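LbaCas13a (C2c2) (Lachnospiraceae bacterium, PDB 5W1H) binds a mature CRISPR RNA and, as a member of the Cas13a family, probably uses it to find and cleave complementary RNA. Local coordinates at residues S28-Q33 and Y480-S485; Q565-H570 and V909-S914; K580-G585 and K621-A626; K745-A750 and R792-V797. All blocks are in the same frame, centred on the assembly; numbering follows the deposited sequence.

Interaction 1 (S28-Q33 and Y480-S485); sequences SENRSQ and YLSGIS
The loop joining strand 22-28 to strand 33-39 meets the type I beta turn Y480-G483, and S28 and R31 take hold of the turn at the carbonyl of S482. How two loops lock together through one acceptor is well illustrated here. The hydroxyl S28 OG donates to S482 O at 2.8 Å from above the carbonyl plane, while R31 N reaches S482 O at 2.9 Å from the opposite face, its N-H bent to 142°. Inside the strand-joining loop, E29 N bonds to S32 O, and R31 turns through a left-handed backbone conformation (phi 65°).

The extended R31 side chain runs beside that of L481, pointing the same way. One face of its guanidinium is turned to L481 O, which sits over the centre of the group, 3.2 Å from R31 CZ, too far out of plane for any N-H to bond. R31 NE makes a weak hydrogen bond to E253 O. NH2 of R31 touches CD2 of L481 at 3.4 Å, and S482 CB rests on E29 O at 3.3 Å. A side chain on G483 would collide with S28 OG and with the amide of Q33, which is itself bonded to N247. The chemistry implies a joint fixed by two bonds on one oxygen, with the guanidinium charge over L481 O probably adding electrostatic attraction.

Interaction 2 (Q565-H570 and V909-S914); sequences QYFGGH and VSRFLS
F912, just past the end of helix 901-911, meets Y566 and F567 in a small aromatic cluster whose rings meet obliquely. The side chains of Y566 and F912 cross at about a right angle, yet their ring planes are inclined by only 33°; CE1 of F912 presses on CB of Y566 at 3.5 Å. Against F567 the planes stand at 89°, with F567 CE2 3.8 Å from F912 CZ. One ring serves two neighbours, CD1 and CE1 against Y566, CZ and CE2 against F567. An alanine in place of F912 would probably open a gap between the two aromatic side chains and leave both freer to shift.

R911, bent at chi2 and chi3, turns one face of its guanidinium to Y566 O, which lies 3.1 Å from R911 NH1 without a hydrogen bond. R911 NH2 passes within 3.4 Å of F567 CA and forms a salt bridge to E631. A water donates to both Y566 O (2.8 Å) and R911 O (2.7 Å), tying backbone to backbone. Chemically, then, a buried charge is paired by a carboxylate, two carbonyls are satisfied through a single water, and the aromatic rings supply the apolar wall beside them.

Interaction 3 (K580-G585 and K621-A626); sequences KYLAGG and KELISA
Y581 lies across helix 621-632 at L623 through three kinds of contact. The first is CH-pi: L623 CA stands over one face of the Y581 ring, 4.2 Å from the centroid and 23° off the normal, while the CD methylene of K580 lies over the opposite face, sandwiching the ring.

The second is apolar. CB of Y581 meets CB of L623 at 3.8 Å, and CD1 of L623 lies equally close to Y581 CB and CD2; L582 CD2 adds a looser touch to L623 CD2 at 4.3 Å. A chi1 of 169° swings CG of L623 away from the backbone N, bringing CD1 against the tyrosine and CD2 toward L582.

The third is a pair of van der Waals contacts involving oxygen: Y581 OH lies 3.2 Å from the A626 methyl, and Y581 CE1 passes 3.8 Å from E622 O. Replacing Y581 with an alanine would probably strip L623 and A626 of this cover and leave a groove along the helix. L623 also touches F591 of helix 588-602, whose end is followed by an R-N-x-x-x-H sequence. A short helical turn laid on a longer helix near this one is consistent with the all-helical HEPN fold of Cas13 nucleases.

Interaction 4 (K745-A750 and R792-V797); sequences KATKVA and RIKNIV
Where helix 736-746 ends, T747 leaves helical geometry opposite I793 of helix 783-799, their CA atoms 6.9 Å apart, and the chain resumes helical angles over 748-750. The case shows how a helix end can be seated on its neighbour by aliphatic carbons, with no polar bond.

T747 is the central contributor. Its chi1 of 63° puts OG1 between the backbone N and the carbonyl carbon, where it bonds back to I743 O of its own helix, and leaves the methyl CG2 to face across. That one methyl serves two residues: it lies 3.8 Å from CG2 of I793 and 3.7 Å from CG of K794, both side chains crossing the threonine at a slant. The alanines just before it and three residues on extend the contact. A746 CB makes a loose approach of 4.4 Å to I793 CG1, and A750 CB meets the CD methylene of K794 at 3.9 Å.

K794 takes part through its hydrocarbon chain, which is bent at chi3 and chi4 (97° and -51°); the contact uses CG and CD, and the side chain also touches D751. The I793 side chain also touches I808 and I812 of helix 805-816, so the apolar seam continues into a third helix. Next to it, R792 is salt-bridged to E815 of that helix.

No hydrogen bond crosses between the two segments. Adhesion here is thus likely to rest on dispersion and on the exclusion of water, with the threonine hydroxyl already satisfied within its own helix.

Interaction 1 comes first along the chain and closes before the others open, whereas interaction 2 closes a long loop that contains interactions 3 and 4 in turn. Interactions 2 and 3 are neighbours, with centres about 18 Å apart: helix 901-911 carries part of interaction 2 and packs on K621 and I624 of helix 621-632. Helix 486-517 begins directly after the 480-485 turn and touches Y566 and F912, linking interactions 1 and 2 across about 48 Å between centres. Interactions 1 and 4 each lie at least 39 Å from every other centre. Interactions 1 and 2 come within about 6 Å of the bound RNA at their nearest atoms, so two distant parts of this largely helical enzyme lie near its guide.

Interaction 1 (S28-Q33 and Y480-S485)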
loop_
_atom_site.group_PDB
_atom_site.type_symbol
_atom_site.label_atom_id
_atom_site.label_comp_id
_atom_site.label_asym_id
_atom_site.label_seq_id
_atom_site.Cartn_x
_atom_site.Cartn_y
_atom_site.Cartn_z
ATOM N N SER A 28 7.458 -26.758 3.282
ATOM C CA SER A 28 6.743 -28.015 3.102
ATOM C C SER A 28 7.654 -29.008 2.397
ATOM O O SER A 28 8.284 -28.669 1.390
ATOM C CB SER A 28 5.447 -27.819 2.306
ATOM O OG SER A 28 5.660 -28.054 0.926
ATOM N N GLU A 29 7.719 -30.230 2.925
ATOM C CA GLU A 29 8.631 -31.244 2.407
ATOM C C GLU A 29 7.911 -32.246 1.505
ATOM O O GLU A 29 8.140 -32.274 0.292
ATOM C CB GLU A 29 9.341 -31.960 3.567
ATOM C CG GLU A 29 8.420 -32.539 4.651
ATOM C CD GLU A 29 8.585 -31.877 6.002
ATOM O OE1 GLU A 29 9.141 -32.524 6.917
ATOM O OE2 GLU A 29 8.153 -30.714 6.155
ATOM N N ASN A 30 7.034 -33.074 2.091
ATOM C CA ASN A 30 6.283 -34.105 1.386
ATOM C C ASN A 30 4.863 -34.085 1.957
ATOM O O ASN A 30 4.444 -34.975 2.696
ATOM C CB ASN A 30 6.937 -35.481 1.535
ATOM C CG ASN A 30 8.284 -35.573 0.834
ATOM O OD1 ASN A 30 8.430 -35.153 -0.315
ATOM N ND2 ASN A 30 9.275 -36.124 1.527
ATOM N N ARG A 31 4.125 -33.025 1.623
ATOM C CA ARG A 31 2.763 -32.749 2.079
ATOM C C ARG A 31 2.662 -32.511 3.581
ATOM O O ARG A 31 1.546 -32.413 4.108
ATOM C CB ARG A 31 1.783 -33.856 1.675
ATOM C CG ARG A 31 0.797 -33.413 0.616
ATOM C CD ARG A 31 -0.145 -34.526 0.219
ATOM N NE ARG A 31 -0.714 -34.265 -1.098
ATOM C CZ ARG A 31 -0.223 -34.757 -2.231
ATOM N NH1 ARG A 31 0.840 -35.553 -2.206
ATOM N NH2 ARG A 31 -0.800 -34.456 -3.389
ATOM N N SER A 32 3.785 -32.410 4.288
ATOM C CA SER A 32 3.793 -31.961 5.672
ATOM C C SER A 32 4.570 -30.654 5.758
ATOM O O SER A 32 5.536 -30.436 5.019
ATOM C CB SER A 32 4.407 -33.007 6.611
ATOM O OG SER A 32 5.819 -32.923 6.625
ATOM N N GLN A 33 4.138 -29.780 6.659
ATOM C CA GLN A 33 4.704 -28.445 6.758
ATOM C C GLN A 33 5.362 -28.241 8.116
ATOM O O GLN A 33 5.122 -28.985 9.071
ATOM C CB GLN A 33 3.634 -27.372 6.519
ATOM C CG GLN A 33 3.154 -27.284 5.073
ATOM C CD GLN A 33 2.086 -28.312 4.734
ATOM O OE1 GLN A 33 1.165 -28.550 5.516
ATOM N NE2 GLN A 33 2.202 -28.924 3.562
ATOM N N TYR A 480 4.256 -28.479 -6.813
ATOM C CA TYR A 480 3.477 -28.024 -5.670
ATOM C C TYR A 480 2.618 -29.112 -5.045
ATOM O O TYR A 480 1.881 -28.825 -4.093
ATOM C CB TYR A 480 2.602 -26.832 -6.083
ATOM C CG TYR A 480 3.434 -25.678 -6.588
ATOM C CD1 TYR A 480 4.104 -24.843 -5.701
ATOM C CD2 TYR A 480 3.579 -25.440 -7.948
ATOM C CE1 TYR A 480 4.883 -23.797 -6.152
ATOM C CE2 TYR A 480 4.356 -24.391 -8.411
ATOM C CZ TYR A 480 5.006 -23.573 -7.506
ATOM O OH TYR A 480 5.780 -22.525 -7.955
ATOM N N LEU A 481 2.693 -30.351 -5.539
ATOM C CA LEU A 481 1.937 -31.439 -4.928
ATOM C C LEU A 481 2.401 -31.710 -3.506
ATOM O O LEU A 481 1.621 -32.200 -2.682
ATOM C CB LEU A 481 2.057 -32.706 -5.775
ATOM C CG LEU A 481 1.103 -32.801 -6.965
ATOM C CD1 LEU A 481 1.579 -33.863 -7.943
ATOM C CD2 LEU A 481 -0.311 -33.102 -6.486
ATOM N N SER A 482 3.657 -31.397 -3.199
ATOM C CA SER A 482 4.196 -31.572 -1.860
ATOM C C SER A 482 3.898 -30.399 -0.935
ATOM O O SER A 482 4.277 -30.446 0.240
ATOM C CB SER A 482 5.709 -31.806 -1.930
ATOM O OG SER A 482 5.991 -33.084 -2.472
ATOM N N GLY A 483 3.242 -29.356 -1.425
ATOM C CA GLY A 483 2.773 -28.274 -0.582
ATOM C C GLY A 483 3.374 -26.932 -0.963
ATOM O O GLY A 483 4.278 -26.824 -1.789
ATOM N N ILE A 484 2.844 -25.902 -0.311
ATOM C CA ILE A 484 3.163 -24.505 -0.586
ATOM C C ILE A 484 3.990 -23.955 0.567
ATOM O O ILE A 484 3.655 -24.170 1.738
ATOM C CB ILE A 484 1.871 -23.678 -0.766
ATOM C CG1 ILE A 484 1.027 -24.233 -1.917
ATOM C CG2 ILE A 484 2.195 -22.206 -0.976
ATOM C CD1 ILE A 484 -0.334 -23.566 -2.035
ATOM N N SER A 485 5.057 -23.231 0.241
ATOM C CA SER A 485 5.886 -22.570 1.237
ATOM C C SER A 485 5.510 -21.096 1.335
ATOM O O SER A 485 4.817 -20.547 0.476
ATOM C CB SER A 485 7.373 -22.711 0.894
ATOM O OG SER A 485 7.749 -21.795 -0.122
#

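Interaction 2 (Q565-H570 and V909-S914)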
loop_
_atom_site.group_PDB
_atom_site.type_symbol
_atom_site.label_atom_id
_atom_site.label_comp_id
_atom_site.label_asym_id
_atom_site.label_seq_id
_atom_site.Cartn_x
_atom_site.Cartn_y
_atom_site.Cartn_z
ATOM N N GLN A 565 2.725 15.416 -30.005
ATOM C CA GLN A 565 2.954 16.187 -28.787
ATOM C C GLN A 565 3.492 15.293 -27.679
ATOM O O GLN A 565 4.354 15.708 -26.895
ATOM C CB GLN A 565 1.665 16.876 -28.328
ATOM C CG GLN A 565 1.168 17.993 -29.233
ATOM C CD GLN A 565 -0.065 18.688 -28.679
ATOM O OE1 GLN A 565 -0.239 18.795 -27.466
ATOM N NE2 GLN A 565 -0.928 19.162 -29.570
ATOM N N TYR A 566 3.002 14.056 -27.606
ATOM C CA TYR A 566 3.445 13.108 -26.594
ATOM C C TYR A 566 4.756 12.427 -26.959
ATOM O O TYR A 566 5.314 11.702 -26.126
ATOM C CB TYR A 566 2.344 12.076 -26.347
ATOM C CG TYR A 566 1.106 12.718 -25.770
ATOM C CD1 TYR A 566 0.118 13.237 -26.598
ATOM C CD2 TYR A 566 0.946 12.844 -24.397
ATOM C CE1 TYR A 566 -1.005 13.843 -26.070
ATOM C CE2 TYR A 566 -0.174 13.445 -23.860
ATOM C CZ TYR A 566 -1.146 13.946 -24.701
ATOM O OH TYR A 566 -2.262 14.550 -24.171
ATOM N N PHE A 567 5.261 12.654 -28.172
ATOM C CA PHE A 567 6.582 12.203 -28.580
ATOM C C PHE A 567 7.543 13.378 -28.746
ATOM O O PHE A 567 8.445 13.346 -29.587
ATOM C CB PHE A 567 6.486 11.377 -29.865
ATOM C CG PHE A 567 5.773 10.059 -29.683
ATOM C CD1 PHE A 567 6.468 8.930 -29.281
ATOM C CD2 PHE A 567 4.407 9.957 -29.893
ATOM C CE1 PHE A 567 5.820 7.721 -29.106
ATOM C CE2 PHE A 567 3.751 8.750 -29.717
ATOM C CZ PHE A 567 4.460 7.631 -29.323
ATOM N N GLY A 568 7.348 14.430 -27.947
ATOM C CA GLY A 568 8.257 15.557 -27.899
ATOM C C GLY A 568 7.931 16.715 -28.819
ATOM O O GLY A 568 8.653 17.719 -28.795
ATOM N N GLY A 569 6.881 16.616 -29.619
ATOM C CA GLY A 569 6.532 17.664 -30.569
ATOM C C GLY A 569 6.841 17.218 -31.988
ATOM O O GLY A 569 7.871 16.584 -32.251
ATOM N N HIS A 570 5.944 17.557 -32.919
ATOM C CA HIS A 570 6.087 17.061 -34.285
ATOM C C HIS A 570 7.309 17.634 -34.990
ATOM O O HIS A 570 7.764 17.052 -35.981
ATOM C CB HIS A 570 4.821 17.350 -35.098
ATOM C CG HIS A 570 4.621 18.796 -35.430
ATOM N ND1 HIS A 570 3.719 19.596 -34.762
ATOM C CD2 HIS A 570 5.190 19.581 -36.377
ATOM C CE1 HIS A 570 3.749 20.814 -35.275
ATOM N NE2 HIS A 570 4.633 20.831 -36.255
ATOM N N VAL A 909 3.217 2.417 -23.197
ATOM C CA VAL A 909 2.494 2.686 -21.953
ATOM C C VAL A 909 3.255 3.699 -21.104
ATOM O O VAL A 909 2.689 4.694 -20.635
ATOM C CB VAL A 909 2.236 1.379 -21.183
ATOM C CG1 VAL A 909 1.702 1.677 -19.791
ATOM C CG2 VAL A 909 1.253 0.501 -21.943
ATOM N N SER A 910 4.558 3.473 -20.905
ATOM C CA SER A 910 5.335 4.419 -20.110
ATOM C C SER A 910 5.486 5.762 -20.816
ATOM O O SER A 910 5.486 6.809 -20.157
ATOM C CB SER A 910 6.709 3.834 -19.765
ATOM O OG SER A 910 7.538 3.724 -20.911
ATOM N N ARG A 911 5.595 5.756 -22.150
ATOM C CA ARG A 911 5.825 7.000 -22.885
ATOM C C ARG A 911 4.661 7.971 -22.747
ATOM O O ARG A 911 4.854 9.187 -22.864
ATOM C CB ARG A 911 6.077 6.708 -24.366
ATOM C CG ARG A 911 7.459 7.088 -24.875
ATOM C CD ARG A 911 7.911 8.425 -24.322
ATOM N NE ARG A 911 8.435 9.328 -25.344
ATOM C CZ ARG A 911 8.350 10.652 -25.257
ATOM N NH1 ARG A 911 7.759 11.203 -24.206
ATOM N NH2 ARG A 911 8.840 11.427 -26.216
ATOM N N PHE A 912 3.451 7.468 -22.510
ATOM C CA PHE A 912 2.273 8.320 -22.418
ATOM C C PHE A 912 1.932 8.714 -20.988
ATOM O O PHE A 912 0.837 9.230 -20.743
ATOM C CB PHE A 912 1.075 7.640 -23.084
ATOM C CG PHE A 912 1.000 7.884 -24.563
ATOM C CD1 PHE A 912 0.397 9.031 -25.054
ATOM C CD2 PHE A 912 1.554 6.986 -25.459
ATOM C CE1 PHE A 912 0.336 9.271 -26.412
ATOM C CE2 PHE A 912 1.496 7.220 -26.823
ATOM C CZ PHE A 912 0.884 8.364 -27.299
ATOM N N LEU A 913 2.839 8.493 -20.045
ATOM C CA LEU A 913 2.625 8.933 -18.676
ATOM C C LEU A 913 3.217 10.323 -18.473
ATOM O O LEU A 913 4.029 10.804 -19.267
ATOM C CB LEU A 913 3.247 7.946 -17.685
ATOM C CG LEU A 913 2.779 6.489 -17.753
ATOM C CD1 LEU A 913 3.623 5.615 -16.831
ATOM C CD2 LEU A 913 1.302 6.374 -17.385
ATOM N N SER A 914 2.779 10.978 -17.403
ATOM C CA SER A 914 3.450 12.180 -16.952
ATOM C C SER A 914 4.857 11.820 -16.476
ATOM O O SER A 914 5.131 10.662 -16.155
ATOM C CB SER A 914 2.671 12.831 -15.814
ATOM O OG SER A 914 2.949 12.163 -14.596
HETATM O O HOH W 1 4.106 11.642 -23.615
#

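Interaction 3 (K580-G585 and K621-A626)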
loop_
_atom_site.group_PDB
_atom_site.type_symbol
_atom_site.label_atom_id
_atom_site.label_comp_id
_atom_site.label_asym_id
_atom_site.label_seq_id
_atom_site.Cartn_x
_atom_site.Cartn_y
_atom_site.Cartn_z
ATOM N N LYS A 580 6.137 5.537 -45.088
ATOM C CA LYS A 580 6.658 4.187 -45.280
ATOM C C LYS A 580 5.859 3.171 -44.471
ATOM O O LYS A 580 5.623 2.047 -44.928
ATOM C CB LYS A 580 8.137 4.137 -44.895
ATOM C CG LYS A 580 8.750 2.747 -44.947
ATOM C CD LYS A 580 10.133 2.723 -44.317
ATOM C CE LYS A 580 10.691 1.307 -44.273
ATOM N NZ LYS A 580 11.955 1.234 -43.487
ATOM N N TYR A 581 5.423 3.554 -43.271
ATOM C CA TYR A 581 4.684 2.653 -42.399
ATOM C C TYR A 581 3.175 2.795 -42.528
ATOM O O TYR A 581 2.450 1.840 -42.226
ATOM C CB TYR A 581 5.106 2.876 -40.940
ATOM C CG TYR A 581 6.607 2.806 -40.760
ATOM C CD1 TYR A 581 7.264 1.584 -40.726
ATOM C CD2 TYR A 581 7.368 3.963 -40.648
ATOM C CE1 TYR A 581 8.637 1.514 -40.573
ATOM C CE2 TYR A 581 8.740 3.902 -40.496
ATOM C CZ TYR A 581 9.368 2.675 -40.458
ATOM O OH TYR A 581 10.733 2.612 -40.305
ATOM N N LEU A 582 2.688 3.950 -42.976
ATOM C CA LEU A 582 1.261 4.150 -43.189
ATOM C C LEU A 582 0.954 4.170 -44.681
ATOM O O LEU A 582 0.376 5.136 -45.191
ATOM C CB LEU A 582 0.795 5.449 -42.529
ATOM C CG LEU A 582 1.170 5.616 -41.052
ATOM C CD1 LEU A 582 0.907 7.042 -40.579
ATOM C CD2 LEU A 582 0.415 4.615 -40.194
ATOM N N ALA A 583 1.343 3.113 -45.386
ATOM C CA ALA A 583 1.158 3.034 -46.825
ATOM C C ALA A 583 -0.228 2.480 -47.149
ATOM O O ALA A 583 -1.027 2.169 -46.262
ATOM C CB ALA A 583 2.260 2.181 -47.453
ATOM N N GLY A 584 -0.517 2.353 -48.440
ATOM C CA GLY A 584 -1.835 1.895 -48.849
ATOM C C GLY A 584 -2.882 2.932 -48.496
ATOM O O GLY A 584 -2.707 4.132 -48.737
ATOM N N GLY A 585 -3.987 2.475 -47.917
ATOM C CA GLY A 585 -5.017 3.373 -47.451
ATOM C C GLY A 585 -4.898 3.790 -46.006
ATOM O O GLY A 585 -5.791 4.469 -45.494
ATOM N N LYS A 621 4.243 -3.350 -35.811
ATOM C CA LYS A 621 5.437 -3.469 -34.981
ATOM C C LYS A 621 6.613 -2.709 -35.575
ATOM O O LYS A 621 7.465 -2.207 -34.833
ATOM C CB LYS A 621 5.806 -4.942 -34.789
ATOM C CG LYS A 621 4.810 -5.727 -33.946
ATOM C CD LYS A 621 5.293 -7.151 -33.699
ATOM C CE LYS A 621 4.962 -8.072 -34.865
ATOM N NZ LYS A 621 4.042 -9.172 -34.448
ATOM N N GLU A 622 6.678 -2.612 -36.905
ATOM C CA GLU A 622 7.779 -1.893 -37.539
ATOM C C GLU A 622 7.697 -0.398 -37.257
ATOM O O GLU A 622 8.724 0.254 -37.032
ATOM C CB GLU A 622 7.783 -2.161 -39.045
ATOM C CG GLU A 622 8.174 -3.586 -39.428
ATOM C CD GLU A 622 7.041 -4.586 -39.254
ATOM O OE1 GLU A 622 5.879 -4.235 -39.555
ATOM O OE2 GLU A 622 7.310 -5.724 -38.812
ATOM N N LEU A 623 6.485 0.160 -37.254
ATOM C CA LEU A 623 6.321 1.582 -36.970
ATOM C C LEU A 623 6.723 1.910 -35.535
ATOM O O LEU A 623 7.475 2.862 -35.295
ATOM C CB LEU A 623 4.879 2.007 -37.235
ATOM C CG LEU A 623 4.492 3.403 -36.736
ATOM C CD1 LEU A 623 5.267 4.482 -37.476
ATOM C CD2 LEU A 623 2.992 3.620 -36.866
ATOM N N ILE A 624 6.228 1.131 -34.568
ATOM C CA ILE A 624 6.533 1.398 -33.162
ATOM C C ILE A 624 8.021 1.220 -32.893
ATOM O O ILE A 624 8.638 2.017 -32.178
ATOM C CB ILE A 624 5.684 0.495 -32.246
ATOM C CG1 ILE A 624 4.195 0.755 -32.473
ATOM C CG2 ILE A 624 6.048 0.725 -30.777
ATOM C CD1 ILE A 624 3.781 2.189 -32.209
ATOM N N SER A 625 8.619 0.170 -33.457
ATOM C CA SER A 625 10.051 -0.049 -33.283
ATOM C C SER A 625 10.863 1.078 -33.910
ATOM O O SER A 625 11.881 1.504 -33.352
ATOM C CB SER A 625 10.448 -1.397 -33.885
ATOM O OG SER A 625 11.849 -1.473 -34.069
ATOM N N ALA A 626 10.428 1.574 -35.072
ATOM C CA ALA A 626 11.146 2.667 -35.720
ATOM C C ALA A 626 11.028 3.957 -34.918
ATOM O O ALA A 626 11.973 4.751 -34.869
ATOM C CB ALA A 626 10.628 2.874 -37.141
#

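Interaction 4 (K745-A750 and R792-V797)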
loop_
_atom_site.group_PDB
_atom_site.type_symbol
_atom_site.label_atom_id
_atom_site.label_comp_id
_atom_site.label_asym_id
_atom_site.label_seq_id
_atom_site.Cartn_x
_atom_site.Cartn_y
_atom_site.Cartn_z
ATOM N N LYS A 745 34.281 3.328 6.742
ATOM C CA LYS A 745 33.833 4.507 7.478
ATOM C C LYS A 745 32.586 4.214 8.305
ATOM O O LYS A 745 32.440 4.734 9.418
ATOM C CB LYS A 745 33.569 5.665 6.516
ATOM C CG LYS A 745 34.788 6.517 6.206
ATOM C CD LYS A 745 34.374 7.820 5.540
ATOM C CE LYS A 745 35.477 8.863 5.624
ATOM N NZ LYS A 745 34.967 10.222 5.285
ATOM N N ALA A 746 31.670 3.396 7.778
ATOM C CA ALA A 746 30.440 3.105 8.509
ATOM C C ALA A 746 30.711 2.287 9.762
ATOM O O ALA A 746 29.962 2.387 10.740
ATOM C CB ALA A 746 29.445 2.375 7.605
ATOM N N THR A 747 31.771 1.479 9.752
ATOM C CA THR A 747 32.129 0.622 10.873
ATOM C C THR A 747 33.222 1.228 11.750
ATOM O O THR A 747 33.837 0.508 12.545
ATOM C CB THR A 747 32.568 -0.753 10.363
ATOM O OG1 THR A 747 33.748 -0.617 9.562
ATOM C CG2 THR A 747 31.465 -1.390 9.524
ATOM N N LYS A 748 33.476 2.535 11.620
ATOM C CA LYS A 748 34.507 3.186 12.426
ATOM C C LYS A 748 34.210 3.040 13.915
ATOM O O LYS A 748 35.024 2.504 14.676
ATOM C CB LYS A 748 34.627 4.665 12.033
ATOM C CG LYS A 748 35.600 5.489 12.897
ATOM C CD LYS A 748 34.884 6.216 14.043
ATOM C CE LYS A 748 35.795 6.421 15.251
ATOM N NZ LYS A 748 35.041 6.881 16.454
ATOM N N VAL A 749 33.040 3.515 14.346
ATOM C CA VAL A 749 32.698 3.513 15.767
ATOM C C VAL A 749 32.627 2.093 16.312
ATOM O O VAL A 749 32.896 1.860 17.497
ATOM C CB VAL A 749 31.380 4.285 15.983
ATOM C CG1 VAL A 749 30.939 4.225 17.439
ATOM C CG2 VAL A 749 31.544 5.729 15.539
ATOM N N ALA A 750 32.289 1.120 15.462
ATOM C CA ALA A 750 32.232 -0.267 15.916
ATOM C C ALA A 750 33.613 -0.783 16.306
ATOM O O ALA A 750 33.747 -1.530 17.283
ATOM C CB ALA A 750 31.615 -1.149 14.832
ATOM N N ARG A 792 26.163 -4.179 12.490
ATOM C CA ARG A 792 25.256 -4.730 11.489
ATOM C C ARG A 792 25.911 -4.766 10.115
ATOM O O ARG A 792 25.792 -5.759 9.387
ATOM C CB ARG A 792 23.963 -3.914 11.448
ATOM C CG ARG A 792 22.889 -4.405 12.399
ATOM C CD ARG A 792 22.446 -5.803 12.021
ATOM N NE ARG A 792 22.341 -5.946 10.572
ATOM C CZ ARG A 792 21.903 -7.038 9.957
ATOM N NH1 ARG A 792 21.504 -8.089 10.663
ATOM N NH2 ARG A 792 21.838 -7.073 8.633
ATOM N N ILE A 793 26.609 -3.688 9.744
ATOM C CA ILE A 793 27.320 -3.660 8.467
ATOM C C ILE A 793 28.374 -4.758 8.422
ATOM O O ILE A 793 28.555 -5.425 7.396
ATOM C CB ILE A 793 27.940 -2.267 8.235
ATOM C CG1 ILE A 793 26.856 -1.187 8.203
ATOM C CG2 ILE A 793 28.758 -2.249 6.951
ATOM C CD1 ILE A 793 26.034 -1.179 6.940
ATOM N N LYS A 794 29.083 -4.967 9.537
ATOM C CA LYS A 794 30.111 -6.002 9.589
ATOM C C LYS A 794 29.518 -7.385 9.350
ATOM O O LYS A 794 30.087 -8.195 8.609
ATOM C CB LYS A 794 30.827 -5.958 10.939
ATOM C CG LYS A 794 31.536 -4.648 11.231
ATOM C CD LYS A 794 31.779 -4.475 12.723
ATOM C CE LYS A 794 33.179 -4.909 13.126
ATOM N NZ LYS A 794 33.546 -6.268 12.647
ATOM N N ASN A 795 28.375 -7.675 9.978
ATOM C CA ASN A 795 27.718 -8.962 9.771
ATOM C C ASN A 795 27.338 -9.157 8.308
ATOM O O ASN A 795 27.508 -10.250 7.755
ATOM C CB ASN A 795 26.484 -9.062 10.672
ATOM C CG ASN A 795 25.954 -10.482 10.796
ATOM O OD1 ASN A 795 26.137 -11.313 9.907
ATOM N ND2 ASN A 795 25.285 -10.762 11.909
ATOM N N ILE A 796 26.838 -8.101 7.658
ATOM C CA ILE A 796 26.362 -8.223 6.282
ATOM C C ILE A 796 27.508 -8.583 5.344
ATOM O O ILE A 796 27.376 -9.460 4.481
ATOM C CB ILE A 796 25.663 -6.925 5.842
ATOM C CG1 ILE A 796 24.342 -6.750 6.594
ATOM C CG2 ILE A 796 25.443 -6.919 4.338
ATOM C CD1 ILE A 796 23.688 -5.399 6.389
ATOM N N VAL A 797 28.651 -7.910 5.493
ATOM C CA VAL A 797 29.756 -8.141 4.568
ATOM C C VAL A 797 30.403 -9.497 4.824
ATOM O O VAL A 797 30.980 -10.097 3.909
ATOM C CB VAL A 797 30.777 -6.991 4.652
ATOM C CG1 VAL A 797 30.080 -5.649 4.457
ATOM C CG2 VAL A 797 31.524 -7.022 5.975
#